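Local coordinates for protein SUBA (Escherichia coli, PDB 2IY9) that cleaves the endoplasmic reticulum chaperone BiP of host cells, as the subtilisin-like serine protease subunit of an AB5 toxin, which leads to ER stress and cell death, at residues Leu111-Arg116 / Gly142-Ile147; Ile146-Gly151 / Ile277-Leu282; Ala201-Ser206 / Gly243-Asp248; Asp187-Ser192 / Leu311-Thr316. One frame throughout, in Å; residues are numbered along the deposited sequence.

Contact 1: Leu111-Arg116 / Gly142-Ile147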
loop_
_atom_site.group_PDB
_atom_site.type_symbol
_atom_site.label_atom_id
_atom_site.label_comp_id
_atom_site.label_asym_id
_atom_site.label_seq_id
_atom_site.Cartn_x
_atom_site.Cartn_y
_atom_site.Cartn_z
ATOM N N LEU A 111 -4.635 12.170 -5.578
ATOM C CA LEU A 111 -5.544 11.620 -6.561
ATOM C C LEU A 111 -5.248 10.135 -6.707
ATOM O O LEU A 111 -4.256 9.644 -6.165
ATOM C CB LEU A 111 -5.384 12.331 -7.903
ATOM C CG LEU A 111 -5.645 13.840 -7.925
ATOM C CD1 LEU A 111 -5.281 14.432 -9.295
ATOM C CD2 LEU A 111 -7.075 14.152 -7.585
ATOM N N ILE A 112 -6.115 9.432 -7.433
ATOM C CA ILE A 112 -6.041 7.985 -7.542
ATOM C C ILE A 112 -6.049 7.579 -9.019
ATOM O O ILE A 112 -6.883 8.047 -9.803
ATOM C CB ILE A 112 -7.257 7.318 -6.814
ATOM C CG1 ILE A 112 -7.227 7.610 -5.296
ATOM C CG2 ILE A 112 -7.360 5.801 -7.143
ATOM C CD1 ILE A 112 -6.044 6.977 -4.533
ATOM N N SER A 113 -5.111 6.714 -9.383
ATOM C CA SER A 113 -5.125 6.055 -10.687
ATOM C C SER A 113 -5.481 4.592 -10.467
ATOM O O SER A 113 -4.678 3.823 -9.916
ATOM C CB SER A 113 -3.766 6.179 -11.377
ATOM O OG SER A 113 -3.776 5.489 -12.614
ATOM N N SER A 114 -6.687 4.220 -10.894
ATOM C CA SER A 114 -7.185 2.868 -10.701
ATOM C C SER A 114 -6.718 1.948 -11.821
ATOM O O SER A 114 -6.887 2.250 -13.009
ATOM C CB SER A 114 -8.701 2.850 -10.608
ATOM O OG SER A 114 -9.155 1.532 -10.378
ATOM N N ARG A 115 -6.102 0.837 -11.436
ATOM C CA ARG A 115 -5.660 -0.142 -12.409
ATOM C C ARG A 115 -6.300 -1.463 -12.029
ATOM O O ARG A 115 -5.850 -2.157 -11.095
ATOM C CB ARG A 115 -4.128 -0.197 -12.461
ATOM C CG ARG A 115 -3.516 1.109 -12.971
ATOM C CD ARG A 115 -1.999 1.143 -12.937
ATOM N NE ARG A 115 -1.528 2.377 -13.570
ATOM C CZ ARG A 115 -1.248 2.494 -14.866
ATOM N NH1 ARG A 115 -1.377 1.444 -15.677
ATOM N NH2 ARG A 115 -0.851 3.661 -15.352
ATOM N N ARG A 116 -7.378 -1.801 -12.734
ATOM C CA ARG A 116 -8.149 -2.981 -12.360
ATOM C C ARG A 116 -7.485 -4.248 -12.892
ATOM O O ARG A 116 -7.293 -4.380 -14.099
ATOM C CB ARG A 116 -9.607 -2.886 -12.810
ATOM C CG ARG A 116 -10.424 -4.080 -12.297
ATOM C CD ARG A 116 -11.870 -4.138 -12.791
ATOM N NE ARG A 116 -12.285 -5.546 -12.806
ATOM C CZ ARG A 116 -13.263 -6.068 -13.545
ATOM N NH1 ARG A 116 -14.015 -5.317 -14.347
ATOM N NH2 ARG A 116 -13.494 -7.368 -13.468
ATOM N N GLY A 142 5.778 12.265 -9.201
ATOM C CA GLY A 142 4.683 12.253 -8.223
ATOM C C GLY A 142 3.391 11.617 -8.726
ATOM O O GLY A 142 2.500 11.328 -7.924
ATOM N N GLU A 143 3.282 11.425 -10.042
ATOM C CA GLU A 143 2.144 10.712 -10.639
ATOM C C GLU A 143 2.473 9.223 -10.722
ATOM O O GLU A 143 3.344 8.814 -11.500
ATOM C CB GLU A 143 1.785 11.278 -12.025
ATOM C CG GLU A 143 1.368 12.760 -12.001
ATOM C CD GLU A 143 1.015 13.337 -13.371
ATOM O OE1 GLU A 143 1.367 12.738 -14.415
ATOM O OE2 GLU A 143 0.367 14.409 -13.404
ATOM N N GLU A 144 1.789 8.430 -9.894
ATOM C CA GLU A 144 1.981 6.965 -9.829
ATOM C C GLU A 144 3.414 6.553 -9.435
ATOM O O GLU A 144 3.945 5.519 -9.880
ATOM C CB GLU A 144 1.504 6.288 -11.125
ATOM C CG GLU A 144 0.051 6.611 -11.480
ATOM C CD GLU A 144 -0.559 5.607 -12.433
ATOM O OE1 GLU A 144 -0.789 5.967 -13.601
ATOM O OE2 GLU A 144 -0.820 4.462 -12.016
ATOM N N LYS A 145 4.033 7.381 -8.596
ATOM C CA LYS A 145 5.316 7.067 -7.973
ATOM C C LYS A 145 5.104 6.024 -6.869
ATOM O O LYS A 145 5.921 5.098 -6.676
ATOM C CB LYS A 145 5.903 8.342 -7.359
ATOM C CG LYS A 145 7.366 8.243 -6.950
ATOM C CD LYS A 145 7.828 9.537 -6.299
ATOM C CE LYS A 145 9.334 9.554 -6.038
ATOM N NZ LYS A 145 10.143 9.563 -7.310
ATOM N N ILE A 146 4.018 6.218 -6.125
ATOM C CA ILE A 146 3.633 5.303 -5.073
ATOM C C ILE A 146 2.548 4.395 -5.623
ATOM O O ILE A 146 1.472 4.861 -5.998
ATOM C CB ILE A 146 3.119 6.027 -3.804
ATOM C CG1 ILE A 146 4.144 7.057 -3.289
ATOM C CG2 ILE A 146 2.734 4.995 -2.732
ATOM C CD1 ILE A 146 5.613 6.539 -3.222
ATOM N N ILE A 147 2.856 3.099 -5.652
ATOM C CA ILE A 147 1.991 2.080 -6.224
ATOM C C ILE A 147 1.447 1.155 -5.132
ATOM O O ILE A 147 2.195 0.386 -4.521
ATOM C CB ILE A 147 2.762 1.242 -7.294
ATOM C CG1 ILE A 147 3.356 2.155 -8.385
ATOM C CG2 ILE A 147 1.854 0.183 -7.923
ATOM C CD1 ILE A 147 4.449 1.464 -9.204
#

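Contact 2: Ile146-Gly151 / Ile277-Leu282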
loop_
_atom_site.group_PDB
_atom_site.type_symbol
_atom_site.label_atom_id
_atom_site.label_comp_id
_atom_site.label_asym_id
_atom_site.label_seq_id
_atom_site.Cartn_x
_atom_site.Cartn_y
_atom_site.Cartn_z
ATOM N N ILE A 146 4.018 6.218 -6.125
ATOM C CA ILE A 146 3.633 5.303 -5.073
ATOM C C ILE A 146 2.548 4.395 -5.623
ATOM O O ILE A 146 1.472 4.861 -5.998
ATOM C CB ILE A 146 3.119 6.027 -3.804
ATOM C CG1 ILE A 146 4.144 7.057 -3.289
ATOM C CG2 ILE A 146 2.734 4.995 -2.732
ATOM C CD1 ILE A 146 5.613 6.539 -3.222
ATOM N N ILE A 147 2.856 3.099 -5.652
ATOM C CA ILE A 147 1.991 2.080 -6.224
ATOM C C ILE A 147 1.447 1.155 -5.132
ATOM O O ILE A 147 2.195 0.386 -4.521
ATOM C CB ILE A 147 2.762 1.242 -7.294
ATOM C CG1 ILE A 147 3.356 2.155 -8.385
ATOM C CG2 ILE A 147 1.854 0.183 -7.923
ATOM C CD1 ILE A 147 4.449 1.464 -9.204
ATOM N N ASN A 148 0.137 1.226 -4.908
ATOM C CA ASN A 148 -0.517 0.452 -3.855
ATOM C C ASN A 148 -1.035 -0.878 -4.361
ATOM O O ASN A 148 -1.882 -0.940 -5.271
ATOM C CB ASN A 148 -1.669 1.247 -3.249
ATOM C CG ASN A 148 -2.294 0.547 -2.056
ATOM O OD1 ASN A 148 -3.245 -0.251 -2.189
ATOM N ND2 ASN A 148 -1.742 0.809 -0.886
ATOM N N ILE A 149 -0.525 -1.947 -3.757
ATOM C CA ILE A 149 -0.959 -3.293 -4.087
ATOM C C ILE A 149 -1.433 -3.982 -2.797
ATOM O O ILE A 149 -0.681 -4.707 -2.141
ATOM C CB ILE A 149 0.157 -4.084 -4.819
ATOM C CG1 ILE A 149 0.721 -3.218 -5.968
ATOM C CG2 ILE A 149 -0.376 -5.456 -5.299
ATOM C CD1 ILE A 149 1.516 -3.945 -7.044
ATOM N N SER A 150 -2.689 -3.719 -2.450
ATOM C CA SER A 150 -3.335 -4.302 -1.274
ATOM C C SER A 150 -3.830 -5.720 -1.588
ATOM O O SER A 150 -5.034 -6.000 -1.574
ATOM C CB SER A 150 -4.508 -3.425 -0.824
ATOM O OG SER A 150 -4.069 -2.272 -0.138
ATOM N N GLY A 151 -2.885 -6.605 -1.885
ATOM C CA GLY A 151 -3.184 -7.976 -2.277
ATOM C C GLY A 151 -2.063 -8.451 -3.168
ATOM O O GLY A 151 -0.894 -8.126 -2.935
ATOM N N ILE A 277 -2.902 2.420 4.132
ATOM C CA ILE A 277 -2.510 3.464 5.058
ATOM C C ILE A 277 -1.045 3.873 4.842
ATOM O O ILE A 277 -0.724 5.075 4.828
ATOM C CB ILE A 277 -2.818 3.024 6.508
ATOM C CG1 ILE A 277 -4.340 3.048 6.728
ATOM C CG2 ILE A 277 -2.105 3.930 7.530
ATOM C CD1 ILE A 277 -4.831 2.332 7.992
ATOM N N VAL A 278 -0.168 2.886 4.646
ATOM C CA VAL A 278 1.249 3.179 4.395
ATOM C C VAL A 278 1.410 3.971 3.096
ATOM O O VAL A 278 2.182 4.931 3.041
ATOM C CB VAL A 278 2.136 1.909 4.389
ATOM C CG1 VAL A 278 3.547 2.249 3.870
ATOM C CG2 VAL A 278 2.230 1.327 5.805
ATOM N N SER A 279 0.670 3.568 2.066
ATOM C CA SER A 279 0.651 4.290 0.795
ATOM C C SER A 279 0.217 5.735 0.954
ATOM O O SER A 279 0.768 6.611 0.297
ATOM C CB SER A 279 -0.257 3.593 -0.227
ATOM O OG SER A 279 0.338 2.391 -0.677
ATOM N N GLY A 280 -0.767 5.989 1.823
ATOM C CA GLY A 280 -1.192 7.377 2.074
ATOM C C GLY A 280 -0.097 8.216 2.716
ATOM O O GLY A 280 0.063 9.397 2.398
ATOM N N VAL A 281 0.664 7.604 3.616
ATOM C CA VAL A 281 1.778 8.299 4.271
ATOM C C VAL A 281 2.866 8.587 3.232
ATOM O O VAL A 281 3.362 9.696 3.152
ATOM C CB VAL A 281 2.339 7.503 5.475
ATOM C CG1 VAL A 281 3.584 8.204 6.071
ATOM C CG2 VAL A 281 1.241 7.302 6.545
ATOM N N LEU A 282 3.215 7.595 2.422
ATOM C CA LEU A 282 4.184 7.825 1.358
ATOM C C LEU A 282 3.704 8.900 0.372
ATOM O O LEU A 282 4.506 9.723 -0.083
ATOM C CB LEU A 282 4.539 6.526 0.638
ATOM C CG LEU A 282 5.481 5.554 1.351
ATOM C CD1 LEU A 282 5.335 4.151 0.703
ATOM C CD2 LEU A 282 6.928 6.017 1.304
#

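Contact 3: Ala201-Ser206 / Gly243-Asp248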
loop_
_atom_site.group_PDB
_atom_site.type_symbol
_atom_site.label_atom_id
_atom_site.label_comp_id
_atom_site.label_asym_id
_atom_site.label_seq_id
_atom_site.Cartn_x
_atom_site.Cartn_y
_atom_site.Cartn_z
ATOM N N ALA A 201 6.294 -11.264 -1.843
ATOM C CA ALA A 201 7.177 -12.448 -1.781
ATOM C C ALA A 201 8.547 -12.238 -2.446
ATOM O O ALA A 201 9.442 -13.078 -2.306
ATOM C CB ALA A 201 6.485 -13.646 -2.391
ATOM N N TYR A 202 8.702 -11.126 -3.171
ATOM C CA TYR A 202 9.992 -10.746 -3.719
ATOM C C TYR A 202 11.009 -10.789 -2.585
ATOM O O TYR A 202 10.813 -10.171 -1.526
ATOM C CB TYR A 202 9.925 -9.355 -4.361
ATOM C CG TYR A 202 11.214 -8.886 -5.021
ATOM C CD1 TYR A 202 11.882 -9.687 -5.956
ATOM C CD2 TYR A 202 11.746 -7.629 -4.729
ATOM C CE1 TYR A 202 13.064 -9.249 -6.568
ATOM C CE2 TYR A 202 12.922 -7.182 -5.332
ATOM C CZ TYR A 202 13.574 -8.004 -6.250
ATOM O OH TYR A 202 14.730 -7.568 -6.846
ATOM N N HIS A 203 12.075 -11.559 -2.798
ATOM C CA HIS A 203 13.029 -11.865 -1.723
ATOM C C HIS A 203 14.468 -11.813 -2.229
ATOM O O HIS A 203 15.164 -12.835 -2.245
ATOM C CB HIS A 203 12.711 -13.240 -1.134
ATOM C CG HIS A 203 13.260 -13.459 0.243
ATOM N ND1 HIS A 203 12.825 -12.749 1.341
ATOM C CD2 HIS A 203 14.176 -14.342 0.707
ATOM C CE1 HIS A 203 13.467 -13.167 2.417
ATOM N NE2 HIS A 203 14.292 -14.135 2.061
ATOM N N PRO A 204 14.934 -10.612 -2.611
ATOM C CA PRO A 204 16.249 -10.505 -3.247
ATOM C C PRO A 204 17.360 -10.967 -2.312
ATOM O O PRO A 204 17.291 -10.744 -1.092
ATOM C CB PRO A 204 16.383 -9.005 -3.542
ATOM C CG PRO A 204 15.389 -8.331 -2.666
ATOM C CD PRO A 204 14.279 -9.298 -2.456
ATOM N N VAL A 205 18.379 -11.609 -2.869
ATOM C CA VAL A 205 19.482 -12.077 -2.026
ATOM C C VAL A 205 20.818 -11.380 -2.276
ATOM O O VAL A 205 21.686 -11.397 -1.410
ATOM C CB VAL A 205 19.658 -13.609 -2.087
ATOM C CG1 VAL A 205 18.532 -14.294 -1.294
ATOM C CG2 VAL A 205 19.696 -14.093 -3.530
ATOM N N SER A 206 20.989 -10.775 -3.454
ATOM C CA SER A 206 22.203 -10.008 -3.709
ATOM C C SER A 206 22.191 -8.678 -2.960
ATOM O O SER A 206 21.131 -8.078 -2.742
ATOM C CB SER A 206 22.452 -9.801 -5.214
ATOM O OG SER A 206 21.631 -8.771 -5.743
ATOM N N GLY A 243 6.737 -12.390 9.609
ATOM C CA GLY A 243 8.023 -13.062 9.524
ATOM C C GLY A 243 9.146 -12.102 9.248
ATOM O O GLY A 243 9.142 -11.401 8.231
ATOM N N ASN A 244 10.108 -12.069 10.168
ATOM C CA ASN A 244 11.316 -11.291 9.984
ATOM C C ASN A 244 11.947 -11.606 8.625
ATOM O O ASN A 244 11.995 -12.769 8.211
ATOM C CB ASN A 244 12.295 -11.562 11.123
ATOM C CG ASN A 244 13.467 -10.615 11.112
ATOM O OD1 ASN A 244 14.387 -10.761 10.312
ATOM N ND2 ASN A 244 13.439 -9.633 11.994
ATOM N N ASN A 245 12.392 -10.557 7.935
ATOM C CA ASN A 245 12.970 -10.643 6.577
ATOM C C ASN A 245 11.951 -10.833 5.431
ATOM O O ASN A 245 12.333 -10.881 4.254
ATOM C CB ASN A 245 14.085 -11.699 6.499
ATOM C CG ASN A 245 15.196 -11.300 5.544
ATOM O OD1 ASN A 245 15.754 -12.145 4.833
ATOM N ND2 ASN A 245 15.527 -10.011 5.520
ATOM N N TRP A 246 10.665 -10.937 5.782
ATOM C CA TRP A 246 9.586 -11.007 4.792
ATOM C C TRP A 246 8.542 -9.888 4.959
ATOM O O TRP A 246 7.573 -9.828 4.204
ATOM C CB TRP A 246 8.896 -12.375 4.837
ATOM C CG TRP A 246 9.802 -13.501 4.473
ATOM C CD1 TRP A 246 10.671 -14.163 5.300
ATOM C CD2 TRP A 246 9.935 -14.101 3.181
ATOM N NE1 TRP A 246 11.335 -15.150 4.597
ATOM C CE2 TRP A 246 10.902 -15.131 3.295
ATOM C CE3 TRP A 246 9.338 -13.864 1.934
ATOM C CZ2 TRP A 246 11.287 -15.920 2.204
ATOM C CZ3 TRP A 246 9.712 -14.662 0.849
ATOM C CH2 TRP A 246 10.676 -15.681 0.999
ATOM N N VAL A 247 8.762 -9.016 5.946
ATOM C CA VAL A 247 7.871 -7.892 6.248
ATOM C C VAL A 247 8.757 -6.689 6.584
ATOM O O VAL A 247 9.637 -6.791 7.446
ATOM C CB VAL A 247 6.940 -8.211 7.461
ATOM C CG1 VAL A 247 6.056 -7.012 7.810
ATOM C CG2 VAL A 247 6.084 -9.489 7.203
ATOM N N ASP A 248 8.528 -5.558 5.911
ATOM C CA ASP A 248 9.341 -4.348 6.134
ATOM C C ASP A 248 8.823 -3.437 7.254
ATOM O O ASP A 248 9.612 -2.808 7.971
ATOM C CB ASP A 248 9.475 -3.547 4.832
ATOM C CG ASP A 248 10.198 -4.328 3.746
ATOM O OD1 ASP A 248 11.385 -4.670 3.941
ATOM O OD2 ASP A 248 9.572 -4.621 2.706
HETATM O O HOH W 1 10.781 -10.887 1.228
#

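Contact 4: Asp187-Ser192 / Leu311-Thr316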
loop_
_atom_site.group_PDB
_atom_site.type_symbol
_atom_site.label_atom_id
_atom_site.label_comp_id
_atom_site.label_asym_id
_atom_site.label_seq_id
_atom_site.Cartn_x
_atom_site.Cartn_y
_atom_site.Cartn_z
ATOM N N ASP A 187 3.031 -17.812 9.168
ATOM C CA ASP A 187 4.440 -17.403 9.176
ATOM C C ASP A 187 5.001 -17.590 7.766
ATOM O O ASP A 187 5.153 -18.724 7.291
ATOM C CB ASP A 187 5.215 -18.257 10.190
ATOM C CG ASP A 187 6.693 -17.881 10.304
ATOM O OD1 ASP A 187 7.266 -17.264 9.374
ATOM O OD2 ASP A 187 7.297 -18.243 11.340
ATOM N N ILE A 188 5.296 -16.467 7.102
ATOM C CA ILE A 188 5.781 -16.456 5.710
ATOM C C ILE A 188 7.071 -17.280 5.515
ATOM O O ILE A 188 7.316 -17.816 4.433
ATOM C CB ILE A 188 5.996 -15.006 5.194
ATOM C CG1 ILE A 188 4.699 -14.192 5.335
ATOM C CG2 ILE A 188 6.448 -15.012 3.712
ATOM C CD1 ILE A 188 4.921 -12.690 5.415
ATOM N N ARG A 189 7.881 -17.371 6.568
ATOM C CA ARG A 189 9.104 -18.168 6.525
ATOM C C ARG A 189 8.835 -19.669 6.330
ATOM O O ARG A 189 9.672 -20.374 5.783
ATOM C CB ARG A 189 9.955 -17.929 7.775
ATOM C CG ARG A 189 10.459 -16.485 7.905
ATOM C CD ARG A 189 10.902 -16.148 9.315
ATOM N NE ARG A 189 9.801 -16.238 10.271
ATOM C CZ ARG A 189 9.803 -15.707 11.495
ATOM N NH1 ARG A 189 10.854 -15.024 11.932
ATOM N NH2 ARG A 189 8.736 -15.852 12.277
ATOM N N LYS A 190 7.663 -20.137 6.748
ATOM C CA LYS A 190 7.304 -21.560 6.686
ATOM C C LYS A 190 6.360 -21.935 5.541
ATOM O O LYS A 190 6.153 -23.118 5.263
ATOM C CB LYS A 190 6.650 -21.989 7.988
ATOM C CG LYS A 190 7.504 -21.770 9.235
ATOM C CD LYS A 190 6.718 -22.214 10.462
ATOM C CE LYS A 190 5.434 -21.404 10.630
ATOM N NZ LYS A 190 4.320 -22.080 11.373
ATOM N N LEU A 191 5.762 -20.932 4.904
ATOM C CA LEU A 191 4.916 -21.161 3.751
ATOM C C LEU A 191 5.758 -21.687 2.602
ATOM O O LEU A 191 6.952 -21.388 2.514
ATOM C CB LEU A 191 4.249 -19.853 3.321
ATOM C CG LEU A 191 3.096 -19.304 4.163
ATOM C CD1 LEU A 191 2.598 -18.018 3.524
ATOM C CD2 LEU A 191 1.961 -20.315 4.271
ATOM N N SER A 192 5.137 -22.463 1.721
ATOM C CA SER A 192 5.794 -22.861 0.481
ATOM C C SER A 192 5.686 -21.722 -0.535
ATOM O O SER A 192 4.884 -20.802 -0.364
ATOM C CB SER A 192 5.172 -24.146 -0.073
ATOM O OG SER A 192 3.865 -23.908 -0.558
ATOM N N LEU A 311 8.536 -7.015 18.499
ATOM C CA LEU A 311 8.032 -7.311 17.149
ATOM C C LEU A 311 9.099 -7.795 16.164
ATOM O O LEU A 311 8.800 -8.043 14.997
ATOM C CB LEU A 311 7.310 -6.082 16.568
ATOM C CG LEU A 311 6.021 -5.654 17.287
ATOM C CD1 LEU A 311 5.447 -4.379 16.677
ATOM C CD2 LEU A 311 4.979 -6.759 17.276
ATOM N N VAL A 312 10.335 -7.957 16.631
ATOM C CA VAL A 312 11.432 -8.328 15.731
ATOM C C VAL A 312 11.213 -9.683 15.017
ATOM O O VAL A 312 11.553 -9.815 13.845
ATOM C CB VAL A 312 12.811 -8.223 16.432
ATOM C CG1 VAL A 312 13.941 -8.706 15.512
ATOM C CG2 VAL A 312 13.063 -6.765 16.857
ATOM N N ASP A 313 10.615 -10.670 15.690
ATOM C CA ASP A 313 10.330 -11.951 15.012
ATOM C C ASP A 313 9.300 -11.829 13.885
ATOM O O ASP A 313 9.306 -12.634 12.962
ATOM C CB ASP A 313 9.867 -13.052 15.978
ATOM C CG ASP A 313 9.706 -14.404 15.279
ATOM O OD1 ASP A 313 10.723 -14.947 14.794
ATOM O OD2 ASP A 313 8.566 -14.909 15.180
ATOM N N LYS A 314 8.431 -10.819 13.982
ATOM C CA LYS A 314 7.278 -10.656 13.101
ATOM C C LYS A 314 7.561 -9.674 11.955
ATOM O O LYS A 314 7.002 -9.809 10.865
ATOM C CB LYS A 314 6.058 -10.176 13.912
ATOM C CG LYS A 314 5.617 -11.130 15.059
ATOM C CD LYS A 314 4.169 -10.884 15.530
ATOM C CE LYS A 314 4.098 -9.859 16.684
ATOM N NZ LYS A 314 2.722 -9.578 17.286
ATOM N N VAL A 315 8.444 -8.704 12.208
ATOM C CA VAL A 315 8.706 -7.596 11.288
ATOM C C VAL A 315 10.192 -7.258 11.352
ATOM O O VAL A 315 10.769 -7.177 12.444
ATOM C CB VAL A 315 7.911 -6.316 11.708
ATOM C CG1 VAL A 315 8.226 -5.131 10.777
ATOM C CG2 VAL A 315 6.412 -6.575 11.759
ATOM N N THR A 316 10.809 -7.045 10.189
ATOM C CA THR A 316 12.203 -6.611 10.153
ATOM C C THR A 316 12.383 -5.405 11.057
ATOM O O THR A 316 11.685 -4.387 10.926
ATOM C CB THR A 316 12.692 -6.317 8.719
ATOM O OG1 THR A 316 12.632 -7.529 7.965
ATOM C CG2 THR A 316 14.151 -5.798 8.716
#

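Contact 1: Leu111-Arg116 / Gly142-Ile147
The guanidinium of Arg115 meets the carboxylate of Glu144 edge to edge, with Glu144 CD in the guanidinium plane and the two flat groups only 26° apart. The grip is side-on. Arg115 NE donates to Glu144 OE2 at 2.7 Å along a nearly straight path (167°), using the syn lone pair of that oxygen. Arg115 NH2 reaches Glu144 OE1 at 2.9 Å, also almost linearly, though it meets the syn side somewhat out of the carboxylate plane. Phe69, from the neighbouring strand 65-70, makes a cation-pi contact with the same arginine.

Ser113, two residues back on strand 111-116 and so on the same side of the sheet, lies against the carboxylate. Its CB lies 3.4 Å from Glu144 CD, and its OG is 3.2 Å from Glu144 OE1; a serine is small enough to let the carboxylate approach the strand. The two long chains arrive from opposite directions. Arg115 runs extended from CG to NE, which carries the guanidinium out to the carboxylate, while Glu144 leaves a corner of the chain where the backbone is in a left-handed conformation.

Second partners complete the site: Ser49 OG, on strand 47-52, binds Glu144 OE2, and Arg115 NH1 donates to Ser132 OG on helix 125-134. The contact thus fastens the loop leading into strand 147-149 onto the parallel sheet of the subtilase fold. All three touching residues are buried, so the paired opposite charges probably compensate each other and keep both groups ionised inside the protein.

Contact 2: Ile146-Gly151 / Ile277-Leu282
Asn148 ND2 donates to Ser279 OG in a short hydrogen bond of 2.6 Å that is practically straight, at 175°, with the hydroxyl lying in the amide plane. The side chain of Asn148 stands with CG anti to the backbone N (chi1 -174°), which carries the amide from the strand towards the helix. Serine suits the facing position because its short side chain lets strand and helix come close: the CA atoms of Asn148 and Ser279 are 6.1 Å apart. Its OG also has a weak bond to Thr275 O, one turn back in the helix.

Beside this polar pair lies an apolar one. Ile146 and Leu282 cross at about a right angle, and both CG1 and CD1 of Ile146 rest 4.0 Å from Leu282 CB. The other branch, Ile146 CG2, leans on Ser279, 4.0 Å from its carbonyl O.

Here the middle strand of the seven-stranded parallel sheet, 147-149, packs against helix 271-288, the central helix of the subtilase fold, whose N-terminal end carries Ser272, probably the nucleophile of the charge relay. Further out, Ser150 is the centre of an inverse gamma turn. Its OG lies within hydrogen-bonding reach of Ser272 O and, at 3.0 Å, Asn148 OD1, and its carbonyl O is hydrogen-bonded with His89 NE2, probably the relay's histidine. The side chain of Asn148 is about 5 Å from that of Asp52, probably its acid.

Contact 3: Ala201-Ser206 / Gly243-Asp248
Ala201 and Trp246 mark the closest backbone approach, with their CA atoms 7.1 Å apart, and neither segment forms a regular helix or strand. In 243-248 the chain makes a type II beta turn, closed by Trp246 N donating to Gly243 O at 2.9 Å; Asn245, at its third position, has a left-handed backbone, which asparagine tolerates better than most residues. The segment 201-206 is more open and ends at Ser206, the N-cap of helix 207-211.

The side-chain contact is a face-to-face stack of the His203 ring on the six-membered ring of Trp246, with centroids 3.6 Å apart and planes inclined by only 4°. Trp246 CZ2 lies over the centre of the imidazole, whereas His203 CE1 sits above the indole offset towards the rim. The wide, flat indole gives the smaller ring a platform. A trans first torsion of His203 (chi1 -159°) swings the imidazole out to it.

The stack joins two loops of the subtilase fold: one between strand 176-180 and helix 207-211, the other leading into the edge strand 249-252. Strand 215-221 runs between strands 176-180 and 249-252 in the sheet.

At the edge of the imidazole, His203 CE1 comes 3.1 Å from Asn245 O. A water in the ring plane bonds to His203 ND1 at 2.8 Å; it donates to Tyr202 O at 2.8 Å and, weakly, to Asn245 O. Ala201 O approaches Trp246 CZ3 obliquely at 3.5 Å. Arg196 adds a cation-pi contact to the indole, and Ile188 packs against it too.

Contact 4: Asp187-Ser192 / Leu311-Thr316
A three-membered salt-bridge network, with Arg189 between the carboxylates of Asp187 and Asp313, spans two surface loops. Towards Asp313 the guanidinium works end-on. Arg189 NH1 bonds to Asp313 OD1 at 2.9 Å, somewhat bent at 147°, and Arg189 NH2 bonds to Asp313 OD2 at 3.1 Å and is much straighter, at 171°. Both nitrogens meet their oxygens from above the carboxylate plane, and the two flat groups are inclined by 39°. The first torsion of Asp313 is extended, which sends the carboxylate out to the arginine.

Asp187 takes hold of the same guanidinium side-on. Arg189 NE donates to Asp187 OD1 at 2.9 Å through the syn lone pair, and Arg189 NH2 reaches Asp187 OD2, again at 2.9 Å. Asp187 OD1 also accepts from Arg189 N, an Asx turn in which the aspartate braces both the backbone and the side-chain end of one residue. A bend at the third side-chain torsion of Arg189 brings its guanidinium round to that carboxylate.

In the fold, the network joins the long loop between strand 176-180 and helix 207-211 to the connection between the two strands of the small antiparallel pair 306-307 and 319-320. That connection makes a compact turn, in which Leu311 O accepts from both Lys314 N and Val315 N.

Arginine suits the middle place because its fan of N-H groups can serve two acids at once: NH2 has one bond to each. The positive charge probably eases the repulsion between the carboxylates, whose OD2 atoms, in Asp187 and Asp313, are 5.2 Å apart.

From the N terminus, contact 1 closes first: it joins strand 111-116 to the loop before strand 147-149, around helix 125-134. Contact 2 starts where contact 1 ends, sharing Ile146 and Ile147, and closes a far longer loop at helix 271-288. Inside that loop contact 4 opens at 187-192, and contact 3 opens and closes (201-206 with 243-248), so contact 3 is nested within both. Contact 4 closes only at 311-316, beyond the helix, and therefore crosses contact 2. Contact 1 thus reaches the approach to the middle strand, which contact 2 ties to helix 271-288; contacts 3 and 4, centres 9 Å apart, join peripheral loops and touch, with Asn244 ND2 2.6 Å from Val312 O.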